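Local coordinates for protein metallo-beta-lactamase 1 (Acinetobacter baumannii, PDB 5MMD) that probably hydrolyses beta-lactam antibiotics to substituted beta-amino acids, using zinc ions held in its active site, at residues E9-E12 with F18-K21; F46-P51 with I154-C159; H80-A85 with P199-I204; G121-L126 with I188-E193; V133-G138 with D143-W148. All coordinates share one frame; numbering follows the deposited sequence.

Interaction 1: residues E9-E12 with F18-K21; sequences EVEE and FLHK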
# COMPACT_ATOMS: atom_id res chain seq x y z
N GLU A 9 -5.98 -9.94 -10.13
CA GLU A 9 -4.81 -10.40 -10.89
C GLU A 9 -3.65 -10.59 -9.91
O GLU A 9 -3.49 -9.81 -8.98
CB GLU A 9 -4.42 -9.39 -11.96
CG GLU A 9 -5.43 -9.20 -13.00
CD GLU A 9 -5.19 -7.95 -13.86
OE1 GLU A 9 -6.18 -7.46 -14.45
OE2 GLU A 9 -4.02 -7.46 -13.92
N VAL A 10 -2.85 -11.64 -10.14
CA VAL A 10 -1.63 -11.84 -9.38
C VAL A 10 -0.46 -12.12 -10.32
O VAL A 10 -0.53 -13.02 -11.18
CB VAL A 10 -1.77 -13.00 -8.38
CG1 VAL A 10 -0.44 -13.22 -7.62
CG2 VAL A 10 -2.86 -12.73 -7.40
N GLU A 11 0.59 -11.34 -10.15
CA GLU A 11 1.74 -11.32 -11.04
C GLU A 11 3.07 -11.35 -10.27
O GLU A 11 3.26 -10.55 -9.36
CB GLU A 11 1.66 -10.07 -11.91
CG GLU A 11 2.91 -9.61 -12.58
CD GLU A 11 2.65 -8.31 -13.39
OE1 GLU A 11 3.50 -7.98 -14.24
OE2 GLU A 11 1.60 -7.64 -13.12
N GLU A 12 3.99 -12.24 -10.65
CA GLU A 12 5.30 -12.25 -9.98
C GLU A 12 6.18 -11.09 -10.45
O GLU A 12 6.37 -10.93 -11.65
CB GLU A 12 6.02 -13.57 -10.23
CG GLU A 12 7.21 -13.77 -9.32
CD GLU A 12 8.08 -14.95 -9.75
OE1 GLU A 12 9.26 -14.72 -10.10
OE2 GLU A 12 7.60 -16.10 -9.72
N PHE A 18 4.97 -10.86 -5.15
CA PHE A 18 3.85 -10.87 -6.10
C PHE A 18 3.04 -9.59 -6.04
O PHE A 18 2.66 -9.17 -4.95
CB PHE A 18 2.94 -12.05 -5.81
CG PHE A 18 3.65 -13.37 -5.88
CD1 PHE A 18 4.23 -13.91 -4.74
CD2 PHE A 18 3.78 -14.04 -7.09
CE1 PHE A 18 4.91 -15.13 -4.79
CE2 PHE A 18 4.45 -15.29 -7.16
CZ PHE A 18 5.02 -15.82 -6.01
N LEU A 19 2.78 -8.98 -7.19
CA LEU A 19 1.88 -7.83 -7.26
C LEU A 19 0.45 -8.31 -7.44
O LEU A 19 0.17 -9.11 -8.35
CB LEU A 19 2.28 -6.92 -8.41
CG LEU A 19 1.38 -5.76 -8.80
CD1 LEU A 19 1.64 -4.58 -7.95
CD2 LEU A 19 1.63 -5.39 -10.24
N HIS A 20 -0.47 -7.84 -6.60
CA HIS A 20 -1.87 -8.18 -6.79
C HIS A 20 -2.62 -6.90 -7.22
O HIS A 20 -2.31 -5.79 -6.77
CB HIS A 20 -2.47 -8.86 -5.55
CG HIS A 20 -2.56 -7.99 -4.33
ND1 HIS A 20 -3.62 -7.15 -4.08
CD2 HIS A 20 -1.76 -7.91 -3.23
CE1 HIS A 20 -3.44 -6.52 -2.94
NE2 HIS A 20 -2.33 -7.00 -2.38
N LYS A 21 -3.57 -7.07 -8.12
CA LYS A 21 -4.23 -5.94 -8.72
C LYS A 21 -5.68 -6.23 -8.70
O LYS A 21 -6.10 -7.31 -9.10
CB LYS A 21 -3.70 -5.71 -10.13
CG LYS A 21 -4.15 -4.42 -10.77
CD LYS A 21 -3.60 -4.30 -12.22
CE LYS A 21 -2.09 -4.35 -12.29
NZ LYS A 21 -1.41 -3.14 -11.68
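The N-terminal beta hairpin, at the outer end of the seven-stranded sheet, pairs Glu-9 to Glu-12 with Phe-18 to Lys-21; the two short strands run 160° apart in direction, with axes approaching to 4.5 Å. Glu-9/Lys-21 and Glu-11/Leu-19 are antiparallel hydrogen-bonded pairs, on the evidence of Glu-9 N to Lys-21 O at 2.8 Å and Leu-19 N to Glu-11 O at 2.7 Å. Val-10/His-20 and Glu-12/Phe-18 are non-hydrogen-bonded pairs. On the face of Glu-9 and Leu-19, Glu-9 lies alongside Lys-21 and its OE2 touches Lys-21 CD at 3.6 Å. The lysine then folds back at chi3 (-59°) and chi4 (-67°), leading NZ off to Asn-35 OD1. Glu-9 OE1 turns to Tyr-23 OH. Next along the strand, Glu-11 OE2 rests on Leu-19 CD2 at 3.7 Å. On the other face, Glu-12 CG packs against Phe-18 CE2 at 3.8 Å and Val-10 CG1 against Phe-18 CB at 4.0 Å, while Trp-63 meets the phenyl ring edge-to-face. With Glu-9 OE2 and Lys-21 NZ 5.5 Å apart, no salt bridge forms. Direct polar bonding across the pair therefore rests on the backbone, and the opposite charges may add a modest attraction at a distance.

Interaction 2: residues F46-P51 with I154-C159; sequences FIIDTP and ILYGGC. With ZN (zinc ion), chain C.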
# COMPACT_ATOMS: atom_id res chain seq x y z
N PHE A 46 3.00 -12.57 3.49
CA PHE A 46 2.46 -11.39 4.15
C PHE A 46 1.80 -10.53 3.08
O PHE A 46 2.39 -10.30 2.02
CB PHE A 46 3.55 -10.60 4.87
CG PHE A 46 3.02 -9.82 6.04
CD1 PHE A 46 2.44 -8.61 5.84
CD2 PHE A 46 3.07 -10.34 7.31
CE1 PHE A 46 1.92 -7.87 6.93
CE2 PHE A 46 2.55 -9.62 8.39
CZ PHE A 46 1.97 -8.39 8.17
N ILE A 47 0.56 -10.13 3.32
CA ILE A 47 -0.15 -9.23 2.39
C ILE A 47 0.10 -7.77 2.71
O ILE A 47 -0.13 -7.32 3.85
CB ILE A 47 -1.63 -9.47 2.42
CG1 ILE A 47 -1.92 -10.87 1.97
CG2 ILE A 47 -2.36 -8.49 1.49
CD1 ILE A 47 -3.28 -11.38 2.41
N ILE A 48 0.60 -7.04 1.73
CA ILE A 48 0.70 -5.58 1.81
C ILE A 48 -0.45 -4.94 1.00
O ILE A 48 -0.43 -4.91 -0.23
CB ILE A 48 2.04 -5.05 1.30
CG1 ILE A 48 3.20 -5.69 2.09
CG2 ILE A 48 2.07 -3.52 1.39
CD1 ILE A 48 4.62 -5.26 1.58
N ASP A 49 -1.43 -4.47 1.77
CA ASP A 49 -2.72 -3.87 1.35
C ASP A 49 -3.68 -4.92 0.83
O ASP A 49 -3.29 -5.81 0.07
CB ASP A 49 -2.49 -2.75 0.33
CG ASP A 49 -2.02 -1.49 1.00
OD1 ASP A 49 -2.19 -1.44 2.23
OD2 ASP A 49 -1.47 -0.60 0.34
N THR A 50 -4.92 -4.87 1.33
CA THR A 50 -5.90 -5.80 0.84
C THR A 50 -6.33 -5.39 -0.57
O THR A 50 -6.13 -4.27 -1.00
CB THR A 50 -7.16 -5.88 1.73
OG1 THR A 50 -7.98 -4.71 1.49
CG2 THR A 50 -6.82 -5.97 3.21
N PRO A 51 -6.91 -6.33 -1.29
CA PRO A 51 -7.62 -5.99 -2.53
C PRO A 51 -8.82 -5.08 -2.23
O PRO A 51 -9.19 -4.90 -1.07
CB PRO A 51 -8.04 -7.36 -3.07
CG PRO A 51 -6.93 -8.27 -2.65
CD PRO A 51 -6.63 -7.78 -1.21
N ILE A 154 12.99 -3.55 -2.55
CA ILE A 154 11.70 -3.20 -3.14
C ILE A 154 10.97 -2.28 -2.17
O ILE A 154 10.85 -2.58 -0.97
CB ILE A 154 10.86 -4.48 -3.45
CG1 ILE A 154 11.56 -5.28 -4.56
CG2 ILE A 154 9.41 -4.10 -3.82
CD1 ILE A 154 11.04 -6.71 -4.82
N LEU A 155 10.56 -1.12 -2.66
CA LEU A 155 9.75 -0.22 -1.87
C LEU A 155 8.30 -0.20 -2.35
O LEU A 155 8.03 0.13 -3.51
CB LEU A 155 10.33 1.19 -1.90
CG LEU A 155 9.55 2.17 -0.99
CD1 LEU A 155 9.69 1.82 0.52
CD2 LEU A 155 10.01 3.60 -1.24
N TYR A 156 7.38 -0.60 -1.48
CA TYR A 156 5.97 -0.42 -1.75
C TYR A 156 5.56 0.97 -1.27
O TYR A 156 5.51 1.25 -0.08
CB TYR A 156 5.11 -1.48 -1.08
CG TYR A 156 3.63 -1.21 -1.32
CD1 TYR A 156 3.04 -1.49 -2.56
CD2 TYR A 156 2.85 -0.64 -0.33
CE1 TYR A 156 1.69 -1.24 -2.79
CE2 TYR A 156 1.50 -0.35 -0.55
CZ TYR A 156 0.92 -0.67 -1.77
OH TYR A 156 -0.41 -0.39 -1.96
N GLY A 157 5.29 1.85 -2.23
CA GLY A 157 4.98 3.24 -1.93
C GLY A 157 3.54 3.46 -1.56
O GLY A 157 3.21 4.45 -0.91
N GLY A 158 2.66 2.57 -1.98
CA GLY A 158 1.24 2.82 -1.85
C GLY A 158 0.85 4.12 -2.53
O GLY A 158 1.55 4.64 -3.41
N CYS A 159 -0.29 4.66 -2.15
CA CYS A 159 -0.83 5.77 -2.93
C CYS A 159 -0.10 7.05 -2.62
O CYS A 159 -0.37 8.05 -3.26
CB CYS A 159 -2.31 5.88 -2.68
SG CYS A 159 -3.08 4.31 -3.01
ZN ZN C . -5.37 4.48 -3.51
O HOH W 1 -6.57 5.69 -2.34
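The polar link is the bond from Tyr-156 OH to Asp-49 OD2, short at 2.5 Å. It uses the anti lone pair of OD2, the one turned away from OD1, and the carboxylate plane stands 77° to the ring. OD2 also pairs with Thr-77 OG1, and the phenol oxygen has Asn-35 O as a second partner, so both buried atoms have more than one polar neighbour. Apolar contact comes from Ile-48, whose CG2 sits over one face of the Tyr-156 ring, 3.4 Å from CD2, a close fit. On the opposite face, Gly-158 N, two residues on from the tyrosine, lies 3.4 Å above the ring plane near the rim. CG of Tyr-156 lies anti to the backbone N (chi1 177°), which extends the ring across to Asp-49 between these two neighbours. Metal bonding follows three residues later: Cys-159 SG holds a zinc ion at 2.4 Å, and the same ion carries a water at 2.1 Å. Asp-82 and His-201 complete this site. Strands 44-48 and 154-158 belong to different sheets, so Tyr-156 spans the interior between them. Two sheets facing each other, with an Asp-Cys-His zinc site at their edge, mark the alpha-beta/beta-alpha sandwich of the class B1 metallo-beta-lactamases.

Interaction 3: residues H80-A85 with P199-I204; sequences HEDKTA and PGHGKI. With ZN (zinc ion), chain C; ZN (zinc ion), chain E.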
# COMPACT_ATOMS: atom_id res chain seq x y z
N HIS A 80 -8.01 4.24 3.20
CA HIS A 80 -8.95 4.18 2.05
C HIS A 80 -9.33 2.75 1.67
O HIS A 80 -8.56 1.79 1.84
CB HIS A 80 -8.40 4.93 0.85
CG HIS A 80 -8.41 6.42 1.02
ND1 HIS A 80 -7.62 7.27 0.28
CD2 HIS A 80 -9.13 7.21 1.86
CE1 HIS A 80 -7.86 8.51 0.64
NE2 HIS A 80 -8.76 8.51 1.60
N GLU A 81 -10.56 2.63 1.21
CA GLU A 81 -11.18 1.35 0.89
C GLU A 81 -10.37 0.50 -0.10
O GLU A 81 -10.45 -0.72 -0.03
CB GLU A 81 -12.57 1.60 0.33
CG GLU A 81 -13.44 0.38 0.19
CD GLU A 81 -13.91 -0.21 1.51
OE1 GLU A 81 -14.59 -1.24 1.43
OE2 GLU A 81 -13.67 0.36 2.59
N ASP A 82 -9.59 1.13 -0.97
CA ASP A 82 -8.82 0.34 -1.94
C ASP A 82 -7.72 -0.50 -1.24
O ASP A 82 -7.25 -1.45 -1.82
CB ASP A 82 -8.21 1.20 -3.09
CG ASP A 82 -7.37 2.38 -2.63
OD1 ASP A 82 -7.71 2.95 -1.57
OD2 ASP A 82 -6.43 2.80 -3.39
N LYS A 83 -7.37 -0.19 -0.00
CA LYS A 83 -6.28 -0.91 0.71
C LYS A 83 -6.74 -1.63 1.98
O LYS A 83 -5.97 -2.42 2.58
CB LYS A 83 -5.17 0.08 1.07
CG LYS A 83 -4.61 0.91 -0.06
CD LYS A 83 -4.17 0.09 -1.29
CE LYS A 83 -3.60 1.03 -2.36
NZ LYS A 83 -3.38 0.31 -3.61
N THR A 84 -7.99 -1.38 2.39
CA THR A 84 -8.57 -1.90 3.61
C THR A 84 -9.85 -2.69 3.40
O THR A 84 -10.45 -3.13 4.37
CB THR A 84 -8.93 -0.79 4.61
OG1 THR A 84 -9.91 0.09 4.00
CG2 THR A 84 -7.67 0.00 5.05
N ALA A 85 -10.31 -2.85 2.16
CA ALA A 85 -11.64 -3.45 1.98
C ALA A 85 -11.72 -4.83 2.59
O ALA A 85 -12.79 -5.26 3.01
CB ALA A 85 -12.06 -3.52 0.48
N PRO A 199 3.81 1.73 -7.01
CA PRO A 199 2.86 2.77 -6.64
C PRO A 199 1.55 2.13 -6.21
O PRO A 199 1.36 0.96 -6.50
CB PRO A 199 2.71 3.55 -7.95
CG PRO A 199 2.80 2.49 -9.00
CD PRO A 199 3.86 1.52 -8.47
N GLY A 200 0.67 2.87 -5.53
CA GLY A 200 -0.61 2.33 -5.11
C GLY A 200 -1.54 2.05 -6.27
O GLY A 200 -2.39 1.15 -6.20
N HIS A 201 -1.33 2.80 -7.35
CA HIS A 201 -2.12 2.76 -8.59
C HIS A 201 -1.15 2.89 -9.77
O HIS A 201 -0.29 3.81 -9.79
CB HIS A 201 -3.15 3.89 -8.61
CG HIS A 201 -4.13 3.82 -7.49
ND1 HIS A 201 -5.16 2.90 -7.46
CD2 HIS A 201 -4.22 4.52 -6.33
CE1 HIS A 201 -5.85 3.07 -6.35
NE2 HIS A 201 -5.31 4.05 -5.65
N GLY A 202 -1.27 1.97 -10.71
CA GLY A 202 -0.47 2.01 -11.94
C GLY A 202 0.68 1.04 -12.01
O GLY A 202 0.72 0.04 -11.29
N LYS A 203 1.63 1.35 -12.88
CA LYS A 203 2.68 0.43 -13.28
C LYS A 203 3.86 0.55 -12.35
O LYS A 203 4.21 1.66 -11.93
CB LYS A 203 3.13 0.69 -14.72
CG LYS A 203 2.18 0.23 -15.78
CD LYS A 203 2.73 0.61 -17.15
CE LYS A 203 1.75 0.31 -18.30
NZ LYS A 203 1.89 1.26 -19.47
N ILE A 204 4.49 -0.57 -12.04
CA ILE A 204 5.64 -0.53 -11.15
C ILE A 204 6.77 0.13 -11.94
O ILE A 204 6.74 0.16 -13.18
CB ILE A 204 6.03 -1.92 -10.62
CG1 ILE A 204 6.55 -2.84 -11.72
CG2 ILE A 204 4.81 -2.58 -9.95
CD1 ILE A 204 7.12 -4.13 -11.20
ZN ZN C . -5.37 4.48 -3.51
ZN ZN E . -6.08 6.59 -0.85
O HOH W 1 -6.57 5.69 -2.34
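Asp-82 OD2 and His-201 NE2 lie only 2.8 Å apart yet make no hydrogen bond, because both are bound to the same zinc ion. The metal is 2.0 Å from Asp-82 OD2 and 2.2 Å from His-201 NE2. Asp-82 CG sits between its own backbone N and carbonyl carbon (chi1 54°), which turns the carboxylate to the metal. Carboxylate and imidazole are almost coplanar, with 4° between their planes, and the aspartate oxygen meets the ring at its edge. Cys-159 and a water are the further ligands of this ion. The water also binds the second zinc, which is held by His-80 through ND1 together with His-78 and His-140; the modelled 1.8 Å from water to that zinc is unusually short and its exact length doubtful. The water donates to Asp-82 OD1 at 3.1 Å, so the two oxygens of one carboxylate divide their work between metal and bridging water. Beside the site, Lys-83 NZ donates to Gly-200 O at 2.9 Å, with a C=O...N angle of 120°. Ser-34 OG and Asn-35 O are further partners of the ammonium, whereas its salt bridge to Asp-82 OD2 is long, at 3.9 Å. Ser-33 O bonds His-201 ND1 and thereby steadies the ring's rotation. Lying between two zinc ions and bonded to one carboxylate, the water is placed in a way consistent with the solvent nucleophile of binuclear metallo-beta-lactamases.

Interaction 4: residues G121-L126 with I188-E193; sequences GNEFSL and ISKYPE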
# COMPACT_ATOMS: atom_id res chain seq x y z
N GLY A 121 4.30 5.30 16.28
CA GLY A 121 5.68 5.56 15.92
C GLY A 121 5.92 5.50 14.42
O GLY A 121 5.14 4.92 13.69
N ASN A 122 7.00 6.12 13.98
CA ASN A 122 7.23 6.30 12.56
C ASN A 122 7.82 5.11 11.87
O ASN A 122 7.88 5.12 10.65
CB ASN A 122 8.14 7.50 12.34
CG ASN A 122 7.58 8.74 12.98
OD1 ASN A 122 8.23 9.38 13.81
ND2 ASN A 122 6.35 9.06 12.63
N GLU A 123 8.29 4.11 12.63
CA GLU A 123 8.79 2.86 12.05
C GLU A 123 8.36 1.62 12.84
O GLU A 123 8.03 1.68 14.01
CB GLU A 123 10.32 2.88 11.92
CG GLU A 123 10.85 4.09 11.17
CD GLU A 123 12.33 4.00 10.81
OE1 GLU A 123 12.71 3.09 10.05
OE2 GLU A 123 13.11 4.85 11.30
N PHE A 124 8.37 0.50 12.14
CA PHE A 124 7.79 -0.73 12.64
C PHE A 124 8.36 -1.79 11.73
O PHE A 124 8.70 -1.50 10.57
CB PHE A 124 6.26 -0.67 12.56
CG PHE A 124 5.55 -1.81 13.26
CD1 PHE A 124 5.68 -1.98 14.63
CD2 PHE A 124 4.70 -2.65 12.55
CE1 PHE A 124 5.00 -3.02 15.31
CE2 PHE A 124 4.02 -3.71 13.23
CZ PHE A 124 4.18 -3.87 14.61
N SER A 125 8.46 -3.01 12.23
CA SER A 125 8.92 -4.10 11.39
C SER A 125 8.01 -5.31 11.61
O SER A 125 7.43 -5.49 12.68
CB SER A 125 10.38 -4.43 11.69
OG SER A 125 10.45 -5.42 12.66
N LEU A 126 7.85 -6.08 10.55
CA LEU A 126 6.97 -7.23 10.52
C LEU A 126 7.70 -8.44 9.94
O LEU A 126 8.70 -8.31 9.26
CB LEU A 126 5.74 -6.94 9.66
CG LEU A 126 4.79 -5.81 10.09
CD1 LEU A 126 3.92 -5.39 8.95
CD2 LEU A 126 3.95 -6.31 11.18
N ILE A 188 12.99 9.63 -0.43
CA ILE A 188 14.17 9.63 -1.30
C ILE A 188 15.48 9.49 -0.49
O ILE A 188 16.39 8.77 -0.91
CB ILE A 188 14.22 10.91 -2.15
CG1 ILE A 188 13.11 10.89 -3.21
CG2 ILE A 188 15.60 11.08 -2.74
CD1 ILE A 188 12.77 12.25 -3.77
N SER A 189 15.57 10.18 0.65
CA SER A 189 16.76 10.10 1.50
C SER A 189 16.92 8.75 2.17
O SER A 189 18.05 8.28 2.37
CB SER A 189 16.73 11.17 2.58
OG SER A 189 17.12 12.41 2.04
N LYS A 190 15.80 8.13 2.50
CA LYS A 190 15.83 6.89 3.26
C LYS A 190 16.11 5.69 2.36
O LYS A 190 16.79 4.76 2.79
CB LYS A 190 14.51 6.69 4.01
CG LYS A 190 14.64 5.74 5.20
CD LYS A 190 13.37 5.74 6.01
CE LYS A 190 13.41 4.69 7.13
NZ LYS A 190 14.31 5.04 8.24
N TYR A 191 15.64 5.73 1.11
CA TYR A 191 15.73 4.56 0.23
C TYR A 191 16.49 4.88 -1.07
O TYR A 191 16.02 4.62 -2.17
CB TYR A 191 14.33 4.03 -0.05
CG TYR A 191 13.58 3.69 1.25
CD1 TYR A 191 13.94 2.59 2.00
CD2 TYR A 191 12.53 4.48 1.69
CE1 TYR A 191 13.28 2.28 3.18
CE2 TYR A 191 11.84 4.17 2.85
CZ TYR A 191 12.22 3.08 3.61
OH TYR A 191 11.56 2.77 4.77
N PRO A 192 17.70 5.39 -0.94
CA PRO A 192 18.42 5.76 -2.17
C PRO A 192 18.72 4.57 -3.11
O PRO A 192 18.92 4.81 -4.32
CB PRO A 192 19.72 6.36 -1.63
CG PRO A 192 19.92 5.67 -0.29
CD PRO A 192 18.52 5.59 0.26
N GLU A 193 18.76 3.34 -2.58
CA GLU A 193 19.13 2.17 -3.40
C GLU A 193 17.90 1.32 -3.78
O GLU A 193 18.06 0.18 -4.23
CB GLU A 193 20.15 1.29 -2.64
CG GLU A 193 21.65 1.59 -2.93
CD GLU A 193 22.34 0.56 -3.87
OE1 GLU A 193 22.76 -0.53 -3.40
OE2 GLU A 193 22.49 0.84 -5.09
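Glu-123 sets CG opposite its carbonyl carbon (chi1 -54°), while Lys-190 puts CG on the far side from its backbone N (chi1 -158°), runs straight through chi2 and chi3, and bends only at chi4 (72°). The two chains reach toward each other and meet at their charged ends across a gap of 12.0 Å between Glu-123 CA and Lys-190 CA. Lys-190 NZ stands 3.1 Å from Glu-123 OE1 and 3.3 Å from Glu-123 OE2, close to both carboxylate oxygens. The pair is a salt bridge in which the hydrogen bond to OE1 is weak. The methylene before the ammonium is also near, with Lys-190 CE 3.4 Å from Glu-123 OE1. At the other end of the lysine, its CB lies 3.7 Å above one face of the Tyr-191 ring, offset to the rim. Tyr-134, on the strand between, makes a cation-pi contact with Lys-190 and also touches Glu-123. The bridge thus joins edge strand 123-126 to the last turn of helix 180-190, passing over strand 131-134. Just 73 Å² is buried between the segments, and Glu-123 is exposed, so water would be expected to screen the attraction, while the Tyr-134 ring may give the cation a second source of stabilisation.

Interaction 5: residues V133-G138 with D143-W148; sequences VYYPGG and DNLVVW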
# COMPACT_ATOMS: atom_id res chain seq x y z
N VAL A 133 8.40 -0.98 7.91
CA VAL A 133 7.33 -0.00 7.68
C VAL A 133 7.83 1.36 8.10
O VAL A 133 8.51 1.50 9.11
CB VAL A 133 6.07 -0.38 8.42
CG1 VAL A 133 4.89 0.58 8.08
CG2 VAL A 133 5.69 -1.79 8.12
N TYR A 134 7.49 2.38 7.32
CA TYR A 134 7.92 3.74 7.57
C TYR A 134 6.83 4.76 7.27
O TYR A 134 6.20 4.74 6.20
CB TYR A 134 9.13 4.08 6.73
CG TYR A 134 9.60 5.53 6.75
CD1 TYR A 134 9.96 6.14 7.92
CD2 TYR A 134 9.72 6.25 5.56
CE1 TYR A 134 10.41 7.45 7.94
CE2 TYR A 134 10.18 7.57 5.57
CZ TYR A 134 10.54 8.15 6.77
OH TYR A 134 10.99 9.47 6.85
N TYR A 135 6.64 5.69 8.20
CA TYR A 135 5.81 6.85 7.95
C TYR A 135 6.62 8.07 7.51
O TYR A 135 7.37 8.64 8.32
CB TYR A 135 5.02 7.17 9.21
CG TYR A 135 4.15 8.40 9.12
CD1 TYR A 135 3.04 8.42 8.28
CD2 TYR A 135 4.41 9.51 9.90
CE1 TYR A 135 2.22 9.55 8.21
CE2 TYR A 135 3.59 10.65 9.83
CZ TYR A 135 2.51 10.65 8.97
OH TYR A 135 1.70 11.75 8.92
N PRO A 136 6.49 8.47 6.25
CA PRO A 136 7.27 9.59 5.73
C PRO A 136 6.67 10.94 6.07
O PRO A 136 7.34 11.95 5.93
CB PRO A 136 7.27 9.34 4.22
CG PRO A 136 5.94 8.67 3.94
CD PRO A 136 5.68 7.82 5.19
N GLY A 137 5.44 10.95 6.58
CA GLY A 137 4.74 12.20 6.81
C GLY A 137 3.58 12.24 5.83
O GLY A 137 3.42 11.32 5.02
N GLY A 138 2.76 13.29 5.90
CA GLY A 138 1.55 13.31 5.11
C GLY A 138 1.82 13.49 3.63
O GLY A 138 2.86 14.05 3.28
N ASP A 143 -2.18 9.64 6.89
CA ASP A 143 -1.70 8.41 7.54
C ASP A 143 -0.84 7.52 6.64
O ASP A 143 -0.39 6.46 7.10
CB ASP A 143 -2.88 7.59 8.06
CG ASP A 143 -3.89 7.21 6.96
OD1 ASP A 143 -4.03 7.98 6.01
OD2 ASP A 143 -4.55 6.15 7.06
N ASN A 144 -0.59 7.94 5.40
CA ASN A 144 -0.03 6.99 4.42
C ASN A 144 1.34 6.48 4.88
O ASN A 144 2.19 7.24 5.37
CB ASN A 144 0.04 7.53 2.97
CG ASN A 144 0.61 8.94 2.83
OD1 ASN A 144 0.24 9.63 1.86
ND2 ASN A 144 1.52 9.36 3.68
N LEU A 145 1.50 5.17 4.75
CA LEU A 145 2.73 4.45 5.07
C LEU A 145 3.37 3.85 3.81
O LEU A 145 2.67 3.54 2.84
CB LEU A 145 2.47 3.29 6.03
CG LEU A 145 1.72 3.53 7.33
CD1 LEU A 145 1.45 2.22 8.11
CD2 LEU A 145 2.54 4.49 8.17
N VAL A 146 4.69 3.64 3.87
CA VAL A 146 5.42 2.83 2.89
C VAL A 146 6.04 1.62 3.53
O VAL A 146 6.25 1.59 4.75
CB VAL A 146 6.51 3.61 2.16
CG1 VAL A 146 5.93 4.88 1.52
CG2 VAL A 146 7.66 3.95 3.08
N VAL A 147 6.30 0.59 2.72
CA VAL A 147 6.85 -0.66 3.22
C VAL A 147 8.03 -1.09 2.40
O VAL A 147 7.92 -1.23 1.18
CB VAL A 147 5.80 -1.76 3.22
CG1 VAL A 147 6.35 -3.02 3.79
CG2 VAL A 147 4.53 -1.32 3.99
N TRP A 148 9.14 -1.30 3.09
CA TRP A 148 10.44 -1.60 2.49
C TRP A 148 10.76 -3.05 2.70
O TRP A 148 10.58 -3.58 3.81
CB TRP A 148 11.49 -0.72 3.11
CG TRP A 148 12.93 -0.90 2.73
CD1 TRP A 148 13.94 -1.28 3.57
CD2 TRP A 148 13.54 -0.65 1.45
NE1 TRP A 148 15.15 -1.27 2.91
CE2 TRP A 148 14.93 -0.91 1.60
CE3 TRP A 148 13.06 -0.23 0.21
CZ2 TRP A 148 15.84 -0.76 0.55
CZ3 TRP A 148 13.97 -0.10 -0.84
CH2 TRP A 148 15.34 -0.34 -0.66
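Two backbone bonds, Tyr-134 N to Val-146 O and Val-146 N to Tyr-134 O, both 3.0 Å, with N-H...O angles of 164° and 175°, define an antiparallel hydrogen-bonded pair, and Val-133/Val-147 follows as a non-hydrogen-bonded one. On the face of Val-133 and Val-147, Val-133 CG1 packs on Leu-145 CD1 at 3.8 Å. On that of Tyr-134 and Val-146 the two run alongside each other, Val-146 CG2 near the ring edge and 3.9 Å from Tyr-134 CB. Beyond the paired residues, Tyr-135 brings its ring edge to Asn-144 O, 3.3 Å from CD1, and stands roughly perpendicular to Leu-145. Gly-137 N lies 3.5 Å above the centre of that ring, and the hydroxyl bonds Ile-142 O. Asn-144 CG lies between its backbone N and carbonyl carbon, bringing ND2 to Gly-137 O in a weak, bent bond (127°) of 3.0 Å, while OD1 takes Thr-141 N, next to zinc ligand His-140. Asn-144 O is buried without a hydrogen-bonding partner. In the five-stranded sheet this hairpin is flanked by strand 123-126, through Phe-124 and Val-133, and by strand 154-158, through Val-147 and Tyr-156. Helix 180-190 covers Tyr-134 and Pro-136, and Phe-119 of the seven-stranded sheet packs on Val-133 and Leu-145.

Overall arrangement
From the N terminus, interaction 1 closes first as a short hairpin of the seven-stranded sheet, ended before any other contact opens. Interaction 2 then starts in that sheet and closes a loop of about a hundred residues in the five-stranded one. Interactions 3 and 4 open inside this loop but close beyond it, so both cross interaction 2. Interaction 4 is nested within interaction 3, and interaction 5, a local hairpin, lies inside all three longer loops. Interactions 2 and 3 share a zinc ion and its water, with centres 8 Å apart. Interactions 2, 4 and 5 all reach the five-stranded sheet, extending from the metal site to its outer strand and helix 180-190.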